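Local coordinates for cytosine-specific methyltransferase (PDB 3G7U), which probably transfers a methyl group from S-adenosyl-L-methionine to C5 of cytosine in DNA, at residues E181-K186 / K361-L366; Y198-I203 / R216-D221. All coordinates share one frame; numbering follows the deposited sequence.

Interaction 1: E181-K186 / K361-L366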
loop_
_atom_site.group_PDB
_atom_site.type_symbol
_atom_site.label_atom_id
_atom_site.label_comp_id
_atom_site.label_asym_id
_atom_site.label_seq_id
_atom_site.Cartn_x
_atom_site.Cartn_y
_atom_site.Cartn_z
ATOM N N GLU A 181 -22.586 -2.921 1.388
ATOM C CA GLU A 181 -22.328 -4.290 1.833
ATOM C C GLU A 181 -21.034 -4.816 1.242
ATOM O O GLU A 181 -20.248 -5.449 1.957
ATOM C CB GLU A 181 -23.473 -5.234 1.447
ATOM C CG GLU A 181 -23.219 -6.701 1.800
ATOM C CD GLU A 181 -24.503 -7.496 1.994
ATOM O OE1 GLU A 181 -25.462 -7.297 1.205
ATOM O OE2 GLU A 181 -24.550 -8.321 2.942
ATOM N N VAL A 182 -20.804 -4.524 -0.043
ATOM C CA VAL A 182 -19.689 -5.125 -0.749
ATOM C C VAL A 182 -18.339 -4.682 -0.162
ATOM O O VAL A 182 -17.460 -5.523 -0.015
ATOM C CB VAL A 182 -19.774 -4.991 -2.321
ATOM C CG1 VAL A 182 -21.149 -5.477 -2.837
ATOM C CG2 VAL A 182 -19.496 -3.582 -2.808
ATOM N N PHE A 183 -18.250 -3.419 0.260
ATOM C CA PHE A 183 -16.999 -2.809 0.754
ATOM C C PHE A 183 -16.799 -2.853 2.277
ATOM O O PHE A 183 -15.701 -2.559 2.783
ATOM C CB PHE A 183 -16.878 -1.362 0.272
ATOM C CG PHE A 183 -16.914 -1.221 -1.223
ATOM C CD1 PHE A 183 -15.992 -1.896 -2.014
ATOM C CD2 PHE A 183 -17.891 -0.431 -1.842
ATOM C CE1 PHE A 183 -16.028 -1.784 -3.422
ATOM C CE2 PHE A 183 -17.940 -0.299 -3.246
ATOM C CZ PHE A 183 -17.005 -0.976 -4.042
ATOM N N MET A 184 -17.860 -3.205 3.004
ATOM C CA MET A 184 -17.836 -3.216 4.456
ATOM C C MET A 184 -17.131 -4.458 4.904
ATOM O O MET A 184 -17.293 -5.512 4.281
ATOM C CB MET A 184 -19.267 -3.282 5.003
ATOM C CG MET A 184 -20.021 -1.995 5.031
ATOM S SD MET A 184 -21.768 -2.399 5.340
ATOM C CE MET A 184 -21.724 -3.029 7.044
ATOM N N PRO A 185 -16.391 -4.369 6.029
ATOM C CA PRO A 185 -15.704 -5.534 6.556
ATOM C C PRO A 185 -16.643 -6.502 7.268
ATOM O O PRO A 185 -17.459 -6.094 8.099
ATOM C CB PRO A 185 -14.701 -4.940 7.545
ATOM C CG PRO A 185 -15.195 -3.573 7.868
ATOM C CD PRO A 185 -16.186 -3.158 6.848
ATOM N N LYS A 186 -16.528 -7.776 6.924
ATOM C CA LYS A 186 -17.303 -8.795 7.590
ATOM C C LYS A 186 -16.454 -10.021 7.876
ATOM O O LYS A 186 -15.650 -10.434 7.033
ATOM C CB LYS A 186 -18.584 -9.135 6.805
ATOM C CG LYS A 186 -18.416 -9.584 5.356
ATOM C CD LYS A 186 -19.728 -10.174 4.836
ATOM C CE LYS A 186 -19.511 -10.973 3.563
ATOM N NZ LYS A 186 -20.506 -12.071 3.431
ATOM N N LYS A 361 -11.658 -6.402 -4.174
ATOM C CA LYS A 361 -12.391 -7.682 -4.388
ATOM C C LYS A 361 -13.894 -7.420 -4.562
ATOM O O LYS A 361 -14.562 -8.128 -5.321
ATOM C CB LYS A 361 -12.145 -8.716 -3.252
ATOM C CG LYS A 361 -12.734 -10.147 -3.500
ATOM C CD LYS A 361 -12.141 -10.772 -4.768
ATOM C CE LYS A 361 -12.503 -12.242 -5.033
ATOM N NZ LYS A 361 -11.745 -12.706 -6.287
ATOM N N GLY A 362 -14.390 -6.392 -3.885
ATOM C CA GLY A 362 -15.759 -5.923 -4.029
ATOM C C GLY A 362 -16.028 -5.525 -5.467
ATOM O O GLY A 362 -17.021 -5.957 -6.058
ATOM N N LEU A 363 -15.126 -4.736 -6.047
ATOM C CA LEU A 363 -15.229 -4.336 -7.446
ATOM C C LEU A 363 -15.092 -5.509 -8.407
ATOM O O LEU A 363 -15.806 -5.547 -9.399
ATOM C CB LEU A 363 -14.209 -3.250 -7.802
ATOM C CG LEU A 363 -14.569 -1.879 -7.259
ATOM C CD1 LEU A 363 -13.343 -1.024 -6.997
ATOM C CD2 LEU A 363 -15.527 -1.211 -8.232
ATOM N N TYR A 364 -14.184 -6.445 -8.129
ATOM C CA TYR A 364 -13.977 -7.598 -9.005
ATOM C C TYR A 364 -15.257 -8.421 -9.045
ATOM O O TYR A 364 -15.701 -8.839 -10.118
ATOM C CB TYR A 364 -12.846 -8.477 -8.498
ATOM C CG TYR A 364 -12.529 -9.671 -9.384
ATOM C CD1 TYR A 364 -11.663 -9.547 -10.482
ATOM C CD2 TYR A 364 -13.065 -10.932 -9.105
ATOM C CE1 TYR A 364 -11.362 -10.664 -11.293
ATOM C CE2 TYR A 364 -12.776 -12.044 -9.901
ATOM C CZ TYR A 364 -11.925 -11.903 -10.983
ATOM O OH TYR A 364 -11.642 -13.009 -11.754
ATOM N N ASN A 365 -15.829 -8.655 -7.865
ATOM C CA ASN A 365 -17.078 -9.409 -7.758
ATOM C C ASN A 365 -18.234 -8.780 -8.526
ATOM O O ASN A 365 -18.972 -9.497 -9.210
ATOM C CB ASN A 365 -17.444 -9.654 -6.306
ATOM C CG ASN A 365 -16.548 -10.698 -5.661
ATOM O OD1 ASN A 365 -15.890 -11.486 -6.346
ATOM N ND2 ASN A 365 -16.508 -10.696 -4.337
ATOM N N LEU A 366 -18.355 -7.459 -8.436
ATOM C CA LEU A 366 -19.335 -6.692 -9.217
ATOM C C LEU A 366 -19.187 -6.908 -10.723
ATOM O O LEU A 366 -20.175 -7.027 -11.448
ATOM C CB LEU A 366 -19.213 -5.194 -8.937
ATOM C CG LEU A 366 -20.067 -4.513 -7.865
ATOM C CD1 LEU A 366 -20.226 -5.369 -6.639
ATOM C CD2 LEU A 366 -19.486 -3.153 -7.509
#
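The helical bond from Leu-366 N to Gly-362 O, 3.1 Å long, joins two residues that both touch the loop 181-186, one through its side chain and the other through its bare backbone. With Gly-362 O and Leu-366 N paired to each other, Gly-362, Leu-363 and Leu-366 turn a largely apolar surface to the loop. Gly-362 makes the close approach possible: its CA lies 5.2 Å from Val-182 CA, and, because no side chain stands between them, Phe-183 CE1 comes within 4.2 Å of Gly-362 CA.

Val-182 divides its two methyls. CG1 lies anti to its own carbonyl carbon (chi1 -51°) and reaches out to Leu-366 CD1 at 3.9 Å, the two side chains meeting at roughly a right angle. CG2 turns the other way and sits 3.5 Å above the plane of the Phe-183 ring, over its centre, so a branched residue serves the helix and its aromatic neighbour at once. Phe-183 meets Leu-363 obliquely through one corner of its ring: CE1 and CZ each lie 4.1 Å from Leu-363 CG. A broad apolar ring suits this place because it takes Val-182 on one face while its far corner reaches both Gly-362 and Leu-363.

Beyond the pair, Phe-183 also meets Leu-146 and Ile-149 of strand 143-152, while Leu-363 rests on Phe-114 and Leu-116 of strand 114-119; Ile-168 of strand 163-171 touches both. Tyr-358, one helical turn before Gly-362, accepts a hydrogen bond from Lys-186 N at its hydroxyl.

The contact thus packs the C-terminal helix and the loop after strand 163-171 together over the central sheet of the Rossmann-like methyltransferase domain. Its chemistry is that of apolar burial, in which shape rather than directed bonding across the interface sets the fit.

Interaction 2: Y198-I203 / R216-D221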
loop_
_atom_site.group_PDB
_atom_site.type_symbol
_atom_site.label_atom_id
_atom_site.label_comp_id
_atom_site.label_asym_id
_atom_site.label_seq_id
_atom_site.Cartn_x
_atom_site.Cartn_y
_atom_site.Cartn_z
ATOM N N TYR A 198 4.724 -11.552 15.683
ATOM C CA TYR A 198 4.979 -12.916 16.163
ATOM C C TYR A 198 6.081 -13.592 15.381
ATOM O O TYR A 198 6.024 -13.641 14.129
ATOM C CB TYR A 198 3.726 -13.814 16.055
ATOM C CG TYR A 198 4.080 -15.288 16.221
ATOM C CD1 TYR A 198 4.263 -15.820 17.494
ATOM C CD2 TYR A 198 4.305 -16.122 15.116
ATOM C CE1 TYR A 198 4.622 -17.146 17.673
ATOM C CE2 TYR A 198 4.692 -17.444 15.282
ATOM C CZ TYR A 198 4.840 -17.935 16.581
ATOM O OH TYR A 198 5.202 -19.226 16.801
ATOM N N GLY A 199 7.050 -14.164 16.101
ATOM C CA GLY A 199 8.003 -15.125 15.491
ATOM C C GLY A 199 9.216 -14.517 14.798
ATOM O O GLY A 199 10.075 -15.233 14.280
ATOM N N LEU A 200 9.304 -13.192 14.802
ATOM C CA LEU A 200 10.455 -12.505 14.237
ATOM C C LEU A 200 11.654 -12.630 15.189
ATOM O O LEU A 200 11.464 -12.828 16.406
ATOM C CB LEU A 200 10.099 -11.023 13.982
ATOM C CG LEU A 200 9.131 -10.699 12.817
ATOM C CD1 LEU A 200 8.663 -9.252 12.904
ATOM C CD2 LEU A 200 9.760 -10.936 11.437
ATOM N N PRO A 201 12.896 -12.497 14.659
ATOM C CA PRO A 201 14.060 -12.625 15.552
ATOM C C PRO A 201 14.139 -11.589 16.674
ATOM O O PRO A 201 13.890 -10.398 16.449
ATOM C CB PRO A 201 15.268 -12.519 14.612
ATOM C CG PRO A 201 14.750 -11.932 13.329
ATOM C CD PRO A 201 13.278 -12.342 13.238
ATOM N N ASP A 202 14.495 -12.043 17.881
ATOM C CA ASP A 202 14.699 -11.124 19.006
ATOM C C ASP A 202 16.054 -10.432 18.970
ATOM O O ASP A 202 16.241 -9.376 19.592
ATOM C CB ASP A 202 14.573 -11.881 20.346
ATOM C CG ASP A 202 13.126 -12.069 20.771
ATOM O OD1 ASP A 202 12.328 -11.098 20.679
ATOM O OD2 ASP A 202 12.782 -13.199 21.183
ATOM N N ILE A 203 17.010 -11.066 18.292
ATOM C CA ILE A 203 18.349 -10.506 18.113
ATOM C C ILE A 203 18.538 -10.131 16.657
ATOM O O ILE A 203 18.457 -10.993 15.775
ATOM C CB ILE A 203 19.473 -11.501 18.500
ATOM C CG1 ILE A 203 19.295 -12.056 19.920
ATOM C CG2 ILE A 203 20.858 -10.867 18.287
ATOM C CD1 ILE A 203 19.323 -11.036 21.013
ATOM N N ARG A 216 16.841 -13.439 7.492
ATOM C CA ARG A 216 16.801 -14.054 8.814
ATOM C C ARG A 216 15.720 -15.112 8.892
ATOM O O ARG A 216 14.645 -14.958 8.298
ATOM C CB ARG A 216 16.526 -12.982 9.880
ATOM C CG ARG A 216 17.687 -12.038 10.184
ATOM C CD ARG A 216 18.975 -12.783 10.613
ATOM N NE ARG A 216 18.744 -13.495 11.886
ATOM C CZ ARG A 216 18.667 -12.935 13.065
ATOM N NH1 ARG A 216 18.796 -11.612 13.207
ATOM N NH2 ARG A 216 18.472 -13.701 14.127
ATOM N N THR A 217 15.989 -16.161 9.683
ATOM C CA THR A 217 15.026 -17.200 9.968
ATOM C C THR A 217 13.956 -16.738 10.932
ATOM O O THR A 217 14.248 -16.061 11.951
ATOM C CB THR A 217 15.765 -18.461 10.549
ATOM O OG1 THR A 217 16.628 -18.975 9.545
ATOM C CG2 THR A 217 14.769 -19.547 10.996
ATOM N N ILE A 218 12.697 -17.048 10.584
ATOM C CA ILE A 218 11.565 -16.762 11.450
ATOM C C ILE A 218 10.834 -18.050 11.858
ATOM O O ILE A 218 11.029 -19.114 11.256
ATOM C CB ILE A 218 10.553 -15.841 10.754
ATOM C CG1 ILE A 218 10.088 -16.477 9.440
ATOM C CG2 ILE A 218 11.182 -14.453 10.474
ATOM C CD1 ILE A 218 8.750 -15.959 8.933
ATOM N N LYS A 219 9.990 -17.927 12.863
ATOM C CA LYS A 219 9.054 -18.995 13.195
ATOM C C LYS A 219 7.788 -18.734 12.414
ATOM O O LYS A 219 7.236 -17.625 12.469
ATOM C CB LYS A 219 8.728 -18.973 14.678
ATOM C CG LYS A 219 9.890 -19.299 15.558
ATOM C CD LYS A 219 9.451 -19.243 17.013
ATOM C CE LYS A 219 10.645 -19.454 17.928
ATOM N NZ LYS A 219 11.544 -20.503 17.355
ATOM N N LYS A 220 7.366 -19.721 11.634
ATOM C CA LYS A 220 6.073 -19.644 10.987
ATOM C C LYS A 220 5.225 -20.863 11.284
ATOM O O LYS A 220 4.995 -21.700 10.428
ATOM C CB LYS A 220 6.152 -19.306 9.489
ATOM C CG LYS A 220 6.961 -20.147 8.568
ATOM C CD LYS A 220 6.707 -19.580 7.171
ATOM C CE LYS A 220 6.217 -20.642 6.216
ATOM N NZ LYS A 220 7.236 -21.089 5.240
ATOM N N ASP A 221 4.795 -20.952 12.533
ATOM C CA ASP A 221 3.941 -22.037 12.981
ATOM C C ASP A 221 2.643 -21.454 13.522
ATOM O O ASP A 221 2.180 -21.840 14.597
ATOM C CB ASP A 221 4.658 -22.863 14.061
ATOM C CG ASP A 221 5.210 -22.003 15.191
ATOM O OD1 ASP A 221 4.954 -20.777 15.190
ATOM O OD2 ASP A 221 5.914 -22.547 16.073
HETATM O O HOH W 1 7.278 -14.979 12.113
HETATM O O HOH W 2 13.146 -16.022 14.641
#
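Two successive bends in the Arg-216 side chain, at chi2 (-56°) and chi3 (-64°), fold its guanidinium back over Pro-201 and bring it to the carbonyl of Ile-203. NH1 donates to Ile-203 O at 2.7 Å, nearly straight (162°) and in the planes of both the carbonyl and the guanidinium, while NH2 adds a weak bond of 3.2 Å to the same oxygen. One face of the group is covered by the proline, whose CB lies 3.4 Å from Arg-216 NH2. Proline suits this place: its compact, rigid apolar ring packs against the face of a cation whose edge is occupied with hydrogen bonding.

Further along, the backbones approach closely. Lys-219 N gives an almost linear bond of 3.0 Å to Gly-199 O, and glycine fits both the positive phi and the tight approach to the opposing chain. Gly-199 O also accepts a bond from water 2, which donates another, 2.9 Å long, to Thr-217 O. Water 1 does similar work one step along, donating to Tyr-198 O and Lys-219 O at 2.7 Å each. Next to the direct backbone bond, Leu-200 CD2 and Ile-218 CG2 lie side by side, 3.9 Å apart.

Helix 321-328 covers Leu-200 and Ile-218 and sends Arg-326 to Tyr-198 O; strand 251-252 pairs with Arg-216. In this family the region ahead of that helix usually forms the small, DNA-recognising domain, to which these loops probably belong. The two segments lie near the surface and have little regular strand structure; direct bonds and bridging waters satisfy several of their backbone carbonyls, with apolar packing of Pro-201, Leu-200 and Ile-218 alongside.

From the N terminus the chain first builds all seven strands of the central sheet, the last being 163-171, and then passes through 181-186, the first half of interaction 1. It continues past helix 193-196 into 198-203, makes a short excursion through strand 205-207 and returns at 216-221, so that interaction 2 closes a loop with only 12 residues between its segments. Interaction 1 is closed much later, on helix 353-367, after 174 intervening residues; interaction 2 is therefore nested inside it. Their centres lie 33 Å apart and they do not touch. The outer contact ties the C-terminal helix to the sheet region, whereas the inner one organises a peripheral excursion beside helix 321-328.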